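Local coordinates for DUF3863 domain-containing protein (Parabacteroides distasonis, PDB 3LM3) that is of unknown function but may be a glycoside hydrolase or deacetylase, at residues K365-A370 and K442-L447; F387-L392 and Q437-K442. One frame throughout, in Å; residues are numbered along the deposited sequence.

Interaction 1: K365-A370 and K442-L447; sequences KEFRLA and KYYPEL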
ATOM      1  N   LYS A 365      13.270   5.400 -11.837  1.00  8.07           N
ATOM      2  CA  LYS A 365      13.666   6.528 -10.994  1.00  8.42           C
ATOM      3  C   LYS A 365      13.185   7.870 -11.539  1.00  6.97           C
ATOM      4  O   LYS A 365      12.912   8.790 -10.800  1.00  8.19           O
ATOM      5  CB  LYS A 365      15.193   6.552 -10.850  1.00 10.83           C
ATOM      6  CG  LYS A 365      15.734   7.694 -10.014  1.00 11.33           C
ATOM      7  CD  LYS A 365      17.241   7.660  -9.903  1.00 11.63           C
ATOM      8  CE  LYS A 365      17.895   8.349 -11.052  1.00 11.74           C
ATOM      9  NZ  LYS A 365      19.414   8.410 -10.946  1.00 14.04           N
ATOM     10  N   GLU A 366      13.137   7.984 -12.866  1.00  8.08           N
ATOM     11  CA  GLU A 366      12.898   9.272 -13.499  1.00  8.75           C
ATOM     12  C   GLU A 366      11.462   9.548 -13.932  1.00  9.57           C
ATOM     13  O   GLU A 366      11.126  10.704 -14.119  1.00  9.12           O
ATOM     14  CB  GLU A 366      13.881   9.495 -14.631  1.00 10.88           C
ATOM     15  CG  GLU A 366      15.291   9.775 -14.102  1.00 12.21           C
ATOM     16  CD  GLU A 366      16.280  10.133 -15.206  1.00 18.20           C
ATOM     17  OE1 GLU A 366      16.626   9.246 -16.006  1.00 17.98           O
ATOM     18  OE2 GLU A 366      16.684  11.307 -15.247  1.00 26.57           O
ATOM     19  N   PHE A 367      10.637   8.512 -14.092  1.00  7.65           N
ATOM     20  CA  PHE A 367       9.225   8.710 -14.410  1.00  8.09           C
ATOM     21  C   PHE A 367       8.425   7.426 -14.217  1.00  6.64           C
ATOM     22  O   PHE A 367       8.986   6.326 -14.138  1.00  8.61           O
ATOM     23  CB  PHE A 367       9.029   9.213 -15.845  1.00  7.40           C
ATOM     24  CG  PHE A 367       9.472   8.245 -16.921  1.00  7.28           C
ATOM     25  CD1 PHE A 367      10.772   8.267 -17.410  1.00  9.30           C
ATOM     26  CD2 PHE A 367       8.584   7.328 -17.469  1.00  8.98           C
ATOM     27  CE1 PHE A 367      11.172   7.391 -18.430  1.00  9.93           C
ATOM     28  CE2 PHE A 367       8.984   6.436 -18.470  1.00  8.39           C
ATOM     29  CZ  PHE A 367      10.290   6.474 -18.946  1.00  9.01           C
ATOM     30  N   ARG A 368       7.110   7.604 -14.160  1.00  7.25           N
ATOM     31  CA  ARG A 368       6.210   6.493 -14.446  1.00  6.93           C
ATOM     32  C   ARG A 368       5.397   6.817 -15.679  1.00  7.72           C
ATOM     33  O   ARG A 368       5.154   7.989 -16.002  1.00  7.45           O
ATOM     34  CB  ARG A 368       5.311   6.152 -13.242  1.00  6.90           C
ATOM     35  CG  ARG A 368       4.253   7.196 -12.921  1.00  6.26           C
ATOM     36  CD  ARG A 368       3.318   6.808 -11.804  1.00  6.61           C
ATOM     37  NE  ARG A 368       2.069   7.543 -11.908  1.00  7.08           N
ATOM     38  CZ  ARG A 368       1.059   7.463 -11.064  1.00  5.98           C
ATOM     39  NH1 ARG A 368       1.164   6.774  -9.930  1.00  6.99           N
ATOM     40  NH2 ARG A 368      -0.067   8.085 -11.333  1.00  7.35           N
ATOM     41  N   LEU A 369       4.944   5.758 -16.328  1.00  7.19           N
ATOM     42  CA  LEU A 369       4.218   5.832 -17.584  1.00  6.84           C
ATOM     43  C   LEU A 369       3.202   4.698 -17.639  1.00  6.56           C
ATOM     44  O   LEU A 369       3.561   3.559 -17.420  1.00  7.18           O
ATOM     45  CB  LEU A 369       5.174   5.687 -18.764  1.00  8.38           C
ATOM     46  CG  LEU A 369       4.609   5.540 -20.179  1.00  6.92           C
ATOM     47  CD1 LEU A 369       4.006   6.869 -20.670  1.00  8.16           C
ATOM     48  CD2 LEU A 369       5.718   5.095 -21.169  1.00  8.66           C
ATOM     49  N   ALA A 370       1.960   5.038 -17.997  1.00  6.98           N
ATOM     50  CA  ALA A 370       0.910   4.035 -18.250  1.00  7.08           C
ATOM     51  C   ALA A 370       0.337   4.183 -19.651  1.00  7.15           C
ATOM     52  O   ALA A 370      -0.012   5.298 -20.076  1.00  6.66           O
ATOM     53  CB  ALA A 370      -0.230   4.193 -17.257  1.00  7.14           C
ATOM     54  N   LYS A 442      15.137   6.805 -23.615  1.00 20.40           N
ATOM     55  CA  LYS A 442      16.276   6.483 -22.742  1.00 21.71           C
ATOM     56  C   LYS A 442      16.082   5.180 -21.990  1.00 22.41           C
ATOM     57  O   LYS A 442      17.033   4.422 -21.789  1.00 24.03           O
ATOM     58  CB  LYS A 442      16.480   7.616 -21.732  1.00 20.90           C
ATOM     59  CG  LYS A 442      17.568   7.392 -20.676  1.00 29.30           C
ATOM     60  CD  LYS A 442      17.709   8.619 -19.791  1.00 32.78           C
ATOM     61  CE  LYS A 442      18.617   8.379 -18.589  1.00 34.14           C
ATOM     62  NZ  LYS A 442      18.838   9.649 -17.837  1.00 37.35           N
ATOM     63  N   TYR A 443      14.849   4.934 -21.543  1.00 19.23           N
ATOM     64  CA  TYR A 443      14.539   3.709 -20.840  1.00 16.97           C
ATOM     65  C   TYR A 443      13.890   2.633 -21.701  1.00 15.47           C
ATOM     66  O   TYR A 443      14.211   1.451 -21.547  1.00 19.84           O
ATOM     67  CB  TYR A 443      13.640   4.020 -19.630  1.00 15.72           C
ATOM     68  CG  TYR A 443      14.325   4.726 -18.505  1.00 15.04           C
ATOM     69  CD1 TYR A 443      14.479   6.090 -18.512  1.00 10.27           C
ATOM     70  CD2 TYR A 443      14.815   4.016 -17.396  1.00 15.22           C
ATOM     71  CE1 TYR A 443      15.112   6.747 -17.494  1.00 16.94           C
ATOM     72  CE2 TYR A 443      15.442   4.659 -16.367  1.00 15.51           C
ATOM     73  CZ  TYR A 443      15.602   6.031 -16.405  1.00 13.46           C
ATOM     74  OH  TYR A 443      16.207   6.722 -15.388  1.00 18.81           O
ATOM     75  N   TYR A 444      12.930   3.016 -22.555  1.00 17.53           N
ATOM     76  CA  TYR A 444      12.090   2.072 -23.303  1.00 17.80           C
ATOM     77  C   TYR A 444      12.009   2.510 -24.784  1.00 22.71           C
ATOM     78  O   TYR A 444      10.948   2.931 -25.270  1.00 21.32           O
ATOM     79  CB  TYR A 444      10.665   1.960 -22.707  1.00 17.41           C
ATOM     80  CG  TYR A 444      10.638   1.906 -21.185  1.00 15.09           C
ATOM     81  CD1 TYR A 444      11.175   0.825 -20.502  1.00 14.93           C
ATOM     82  CD2 TYR A 444      10.105   2.956 -20.448  1.00 12.09           C
ATOM     83  CE1 TYR A 444      11.174   0.783 -19.095  1.00 12.44           C
ATOM     84  CE2 TYR A 444      10.094   2.916 -19.025  1.00  9.90           C
ATOM     85  CZ  TYR A 444      10.643   1.846 -18.380  1.00 11.99           C
ATOM     86  OH  TYR A 444      10.613   1.821 -16.990  1.00  9.46           O
ATOM     87  N   PRO A 445      13.140   2.407 -25.498  1.00 26.20           N
ATOM     88  CA  PRO A 445      13.171   2.862 -26.901  1.00 29.15           C
ATOM     89  C   PRO A 445      12.148   2.142 -27.785  1.00 30.22           C
ATOM     90  O   PRO A 445      11.639   2.729 -28.745  1.00 33.66           O
ATOM     91  CB  PRO A 445      14.618   2.562 -27.338  1.00 27.89           C
ATOM     92  CG  PRO A 445      15.077   1.458 -26.438  1.00 29.42           C
ATOM     93  CD  PRO A 445      14.383   1.720 -25.103  1.00 26.11           C
ATOM     94  N   GLU A 446      11.832   0.893 -27.446  1.00 30.24           N
ATOM     95  CA  GLU A 446      10.855   0.102 -28.187  1.00 29.27           C
ATOM     96  C   GLU A 446       9.435   0.700 -28.229  1.00 28.57           C
ATOM     97  O   GLU A 446       8.636   0.370 -29.109  1.00 27.72           O
ATOM     98  CB  GLU A 446      10.809  -1.331 -27.639  1.00 31.65           C
ATOM     99  CG  GLU A 446      10.114  -1.517 -26.274  1.00 35.34           C
ATOM    100  CD  GLU A 446      10.990  -1.206 -25.051  1.00 36.39           C
ATOM    101  OE1 GLU A 446      12.112  -0.651 -25.196  1.00 38.50           O
ATOM    102  OE2 GLU A 446      10.526  -1.508 -23.926  1.00 45.57           O
ATOM    103  N   LEU A 447       9.105   1.557 -27.259  1.00 24.83           N
ATOM    104  CA  LEU A 447       7.793   2.199 -27.228  1.00 21.95           C
ATOM    105  C   LEU A 447       7.632   3.319 -28.256  1.00 21.62           C
ATOM    106  O   LEU A 447       6.514   3.777 -28.505  1.00 21.79           O
ATOM    107  CB  LEU A 447       7.531   2.786 -25.822  1.00 19.31           C
ATOM    108  CG  LEU A 447       7.454   1.787 -24.676  1.00 19.47           C
ATOM    109  CD1 LEU A 447       7.089   2.553 -23.401  1.00 13.06           C
ATOM    110  CD2 LEU A 447       6.457   0.723 -24.991  1.00 17.58           C
TER
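The ring of F367 stands out from its strand and wedges between two tyrosines, Y443 and Y444, where the helix 434-443 gives way to loop. A chi1 of 64° swings the end of the ring toward the tyrosines, although the bond from CA to CB does not itself point at them. The CE1 corner points at Y443 in an offset edge-to-face pair, with centroids 5.5 Å apart and the planes almost perpendicular, and it comes nearest to Y443 CD1 at 3.6 Å. The other shoulder, CZ and CE2, meets the rim of Y444; neither of these two rings lies over the other, and F367 CZ is 3.6 Å from Y444 CE2. Y444 is backed on one face by the CB of its neighbour Y443, while its hydroxyl is hydrogen-bonded to N340 and N364, which probably limits its freedom to turn.

Next to the ring along the chain, E366 runs extended beyond CG and delivers OE1 to two donors. Y443 OH gives it a short bond of 2.6 Å, near the plane of the tyrosine ring and on the anti lone pair. The extended chain of K442 crosses the glutamate at about a right angle and brings NZ to the syn lone pair of OE1 at 2.9 Å, a salt bridge. At the far end L447, in the 3-10 segment 445-447, meets L369 tip to tip, CD1 to CD2 at 3.7 Å.

At the centre is an aromatic cluster, F367 with Y443 and Y444, that packs a C-terminal helix end and its following turn against an antiparallel sheet.

Interaction 2: F387-L392 and Q437-K442; sequences FTRYDL and QDLIRK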
ATOM      1  N   PHE A 387       1.762  10.059 -17.494  1.00  7.01           N
ATOM      2  CA  PHE A 387       3.186  10.285 -17.635  1.00  7.37           C
ATOM      3  C   PHE A 387       3.544  11.288 -16.565  1.00  7.02           C
ATOM      4  O   PHE A 387       3.139  12.461 -16.643  1.00  7.87           O
ATOM      5  CB  PHE A 387       3.549  10.790 -19.031  1.00  7.58           C
ATOM      6  CG  PHE A 387       5.019  11.038 -19.204  1.00  7.76           C
ATOM      7  CD1 PHE A 387       5.930   9.980 -19.089  1.00  8.39           C
ATOM      8  CD2 PHE A 387       5.495  12.298 -19.492  1.00  9.26           C
ATOM      9  CE1 PHE A 387       7.287  10.201 -19.225  1.00  9.67           C
ATOM     10  CE2 PHE A 387       6.869  12.518 -19.636  1.00 10.86           C
ATOM     11  CZ  PHE A 387       7.752  11.471 -19.516  1.00 10.46           C
ATOM     12  N   THR A 388       4.226  10.812 -15.524  1.00  8.02           N
ATOM     13  CA  THR A 388       4.539  11.604 -14.357  1.00  8.45           C
ATOM     14  C   THR A 388       6.054  11.597 -14.206  1.00  9.77           C
ATOM     15  O   THR A 388       6.651  10.556 -13.970  1.00  9.65           O
ATOM     16  CB  THR A 388       3.864  10.999 -13.112  1.00  8.08           C
ATOM     17  OG1 THR A 388       2.452  10.912 -13.303  1.00  9.34           O
ATOM     18  CG2 THR A 388       4.134  11.834 -11.850  1.00 11.33           C
ATOM     19  N   ARG A 389       6.678  12.762 -14.379  1.00 10.20           N
ATOM     20  CA  ARG A 389       8.125  12.887 -14.292  1.00 10.32           C
ATOM     21  C   ARG A 389       8.601  13.128 -12.880  1.00  9.21           C
ATOM     22  O   ARG A 389       8.021  13.881 -12.142  1.00  9.32           O
ATOM     23  CB  ARG A 389       8.579  14.046 -15.189  1.00 11.28           C
ATOM     24  CG  ARG A 389       8.446  13.724 -16.645  1.00 12.65           C
ATOM     25  CD  ARG A 389       8.904  14.864 -17.514  1.00 16.64           C
ATOM     26  NE  ARG A 389      10.342  15.045 -17.437  1.00 14.84           N
ATOM     27  CZ  ARG A 389      11.051  15.657 -18.360  1.00 21.32           C
ATOM     28  NH1 ARG A 389      10.461  16.147 -19.453  1.00 27.64           N
ATOM     29  NH2 ARG A 389      12.351  15.761 -18.197  1.00 22.52           N
ATOM     30  N   TYR A 390       9.689  12.465 -12.518  1.00  9.55           N
ATOM     31  CA  TYR A 390      10.301  12.610 -11.214  1.00  8.83           C
ATOM     32  C   TYR A 390      11.575  13.437 -11.248  1.00  9.83           C
ATOM     33  O   TYR A 390      12.057  13.843 -10.200  1.00 10.83           O
ATOM     34  CB  TYR A 390      10.621  11.228 -10.653  1.00  9.95           C
ATOM     35  CG  TYR A 390       9.430  10.319 -10.541  1.00  8.12           C
ATOM     36  CD1 TYR A 390       8.253  10.756  -9.978  1.00 10.03           C
ATOM     37  CD2 TYR A 390       9.522   8.972 -10.917  1.00  7.47           C
ATOM     38  CE1 TYR A 390       7.161   9.903  -9.843  1.00  8.04           C
ATOM     39  CE2 TYR A 390       8.449   8.109 -10.777  1.00  8.56           C
ATOM     40  CZ  TYR A 390       7.261   8.585 -10.262  1.00  7.28           C
ATOM     41  OH  TYR A 390       6.186   7.727 -10.089  1.00  8.05           O
ATOM     42  N   ASP A 391      12.127  13.652 -12.431  1.00 10.48           N
ATOM     43  CA  ASP A 391      13.338  14.471 -12.548  1.00 10.46           C
ATOM     44  C   ASP A 391      13.048  15.944 -12.283  1.00 12.74           C
ATOM     45  O   ASP A 391      13.936  16.695 -11.847  1.00 16.33           O
ATOM     46  CB  ASP A 391      14.045  14.209 -13.886  1.00 11.81           C
ATOM     47  CG  ASP A 391      13.223  14.610 -15.095  1.00 17.40           C
ATOM     48  OD1 ASP A 391      11.987  14.574 -15.070  1.00 13.68           O
ATOM     49  OD2 ASP A 391      13.851  14.941 -16.114  1.00 21.10           O
ATOM     50  N   LEU A 392      11.819  16.362 -12.507  1.00 12.78           N
ATOM     51  CA  LEU A 392      11.348  17.683 -12.156  1.00 12.03           C
ATOM     52  C   LEU A 392      11.345  17.879 -10.630  1.00 12.36           C
ATOM     53  O   LEU A 392      11.044  16.953  -9.866  1.00 10.97           O
ATOM     54  CB  LEU A 392       9.929  17.903 -12.725  1.00 14.03           C
ATOM     55  CG  LEU A 392       9.763  17.776 -14.241  1.00 17.64           C
ATOM     56  CD1 LEU A 392       8.300  17.893 -14.659  1.00 17.08           C
ATOM     57  CD2 LEU A 392      10.616  18.840 -14.950  1.00 21.14           C
ATOM     58  N   GLN A 437       9.361  12.344 -24.966  1.00 10.67           N
ATOM     59  CA  GLN A 437       9.763  11.208 -25.784  1.00 13.17           C
ATOM     60  C   GLN A 437      11.221  10.803 -25.519  1.00 12.80           C
ATOM     61  O   GLN A 437      11.544   9.606 -25.533  1.00 16.11           O
ATOM     62  CB  GLN A 437       9.591  11.519 -27.284  1.00 13.30           C
ATOM     63  CG  GLN A 437       8.131  11.617 -27.719  1.00 13.47           C
ATOM     64  CD  GLN A 437       7.958  11.794 -29.211  1.00 15.93           C
ATOM     65  OE1 GLN A 437       8.675  11.180 -30.008  1.00 24.09           O
ATOM     66  NE2 GLN A 437       7.003  12.633 -29.594  1.00 20.15           N
ATOM     67  N   ASP A 438      12.104  11.781 -25.405  1.00 18.97           N
ATOM     68  CA  ASP A 438      13.538  11.473 -25.268  1.00 19.49           C
ATOM     69  C   ASP A 438      13.802  10.731 -23.958  1.00 17.73           C
ATOM     70  O   ASP A 438      14.556   9.742 -23.946  1.00 17.98           O
ATOM     71  CB  ASP A 438      14.392  12.737 -25.295  1.00 18.26           C
ATOM     72  CG  ASP A 438      14.500  13.347 -26.680  1.00 22.90           C
ATOM     73  OD1 ASP A 438      14.423  12.602 -27.693  1.00 20.19           O
ATOM     74  OD2 ASP A 438      14.675  14.577 -26.694  1.00 22.04           O
ATOM     75  N   LEU A 439      13.153  11.202 -22.898  1.00 17.61           N
ATOM     76  CA  LEU A 439      13.215  10.550 -21.561  1.00 15.61           C
ATOM     77  C   LEU A 439      12.665   9.137 -21.618  1.00 15.27           C
ATOM     78  O   LEU A 439      13.299   8.195 -21.129  1.00 14.54           O
ATOM     79  CB  LEU A 439      12.487  11.378 -20.508  1.00 13.17           C
ATOM     80  CG  LEU A 439      12.577  10.882 -19.051  1.00 14.11           C
ATOM     81  CD1 LEU A 439      14.048  10.857 -18.624  1.00 18.74           C
ATOM     82  CD2 LEU A 439      11.773  11.730 -18.084  1.00 15.95           C
ATOM     83  N   ILE A 440      11.508   8.962 -22.255  1.00 14.09           N
ATOM     84  CA  ILE A 440      10.986   7.635 -22.478  1.00 14.79           C
ATOM     85  C   ILE A 440      11.944   6.734 -23.260  1.00 17.10           C
ATOM     86  O   ILE A 440      12.176   5.592 -22.876  1.00 16.90           O
ATOM     87  CB  ILE A 440       9.564   7.677 -23.127  1.00 13.36           C
ATOM     88  CG1 ILE A 440       8.584   8.341 -22.166  1.00 12.53           C
ATOM     89  CG2 ILE A 440       9.074   6.306 -23.502  1.00 13.82           C
ATOM     90  CD1 ILE A 440       7.258   8.679 -22.799  1.00 12.11           C
ATOM     91  N   ARG A 441      12.481   7.260 -24.370  1.00 20.20           N
ATOM     92  CA  ARG A 441      13.361   6.471 -25.249  0.50 20.31           C
ATOM     93  C   ARG A 441      14.631   5.992 -24.536  1.00 19.31           C
ATOM     94  O   ARG A 441      15.103   4.882 -24.817  1.00 21.40           O
ATOM     95  CB  ARG A 441      13.742   7.249 -26.520  0.50 20.82           C
ATOM     96  CG  ARG A 441      14.449   6.388 -27.571  0.50 21.29           C
ATOM     97  CD  ARG A 441      14.952   7.205 -28.758  0.50 19.79           C
ATOM     98  NE  ARG A 441      13.845   7.749 -29.537  0.50 14.55           N
ATOM     99  CZ  ARG A 441      13.223   7.111 -30.524  0.50 17.88           C
ATOM    100  NH1 ARG A 441      13.596   5.884 -30.879  0.50 17.79           N
ATOM    101  NH2 ARG A 441      12.223   7.702 -31.161  0.50  9.57           N
ATOM    102  N   LYS A 442      15.137   6.805 -23.615  1.00 20.40           N
ATOM    103  CA  LYS A 442      16.276   6.483 -22.742  1.00 21.71           C
ATOM    104  C   LYS A 442      16.082   5.180 -21.990  1.00 22.41           C
ATOM    105  O   LYS A 442      17.033   4.422 -21.789  1.00 24.03           O
ATOM    106  CB  LYS A 442      16.480   7.616 -21.732  1.00 20.90           C
ATOM    107  CG  LYS A 442      17.568   7.392 -20.676  1.00 29.30           C
ATOM    108  CD  LYS A 442      17.709   8.619 -19.791  1.00 32.78           C
ATOM    109  CE  LYS A 442      18.617   8.379 -18.589  1.00 34.14           C
ATOM    110  NZ  LYS A 442      18.838   9.649 -17.837  1.00 37.35           N
TER
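L439 reaches from the helix to the guanidinium of R389, and the next residue, I440, meets the ring of F387. The strand 387-389 and the helix 437-442 run almost at right angles, 88°, with their axes 11.1 Å apart at closest, so side chains must bridge the gap.

The apolar part lies at F387. A chi1 of 180° sends the F387 ring out to the helix, and CE1 touches I440 CG1 at 3.7 Å while the methyl CD1 of I440 lies a little farther off. L439 CD2 is a looser neighbour of the same ring, 4.3 Å from F387 CZ. F367 on the adjacent strand also meets F387 and L439, which continues the apolar layer onto that strand.

The polar part belongs to R389 and D391. The arginine bends at chi3 (70°) and grips the carboxylate side-on: NE bonds to D391 OD1 at 2.9 Å and NH2 to D391 OD2 at 2.7 Å, both nearly straight, both in the guanidinium plane and both on syn lone pairs. The remaining nitrogen, NH1, forms a salt bridge with D436, which lies just before L439 on the same helix.

Between the two kinds stands L439 CD2, set over one face of the guanidinium, 3.7 Å from R389 NE. A leucine in place of R389 would probably leave D391 and D436 without their shared cation and strip the flat lid from L439.

The chemistry therefore divides the work: charge is spent along the guanidinium edge, where its N-H groups point at carboxylates, while its weakly solvated face accepts a methyl group as an extension of the apolar core.

In the fold
Interactions 1 and 2 are two parts of one interface, their centres about 6 Å apart, in which neighbouring antiparallel strands 367-374 and 383-389 meet the helix 434-443 and the turn after it. K442 belongs to both segments on the helical side, though its side chain serves interaction 1. A backbone bond from R368 N to T388 O, 3.0 Å, joins the strands, and E366 O to Y390 N at 2.8 Å continues the pairing into the flanking loops. The centres of the two contacts lie about 23 and 24 Å from the chain's centre, and the side chain of L369 is about 13 Å from a bound PEG.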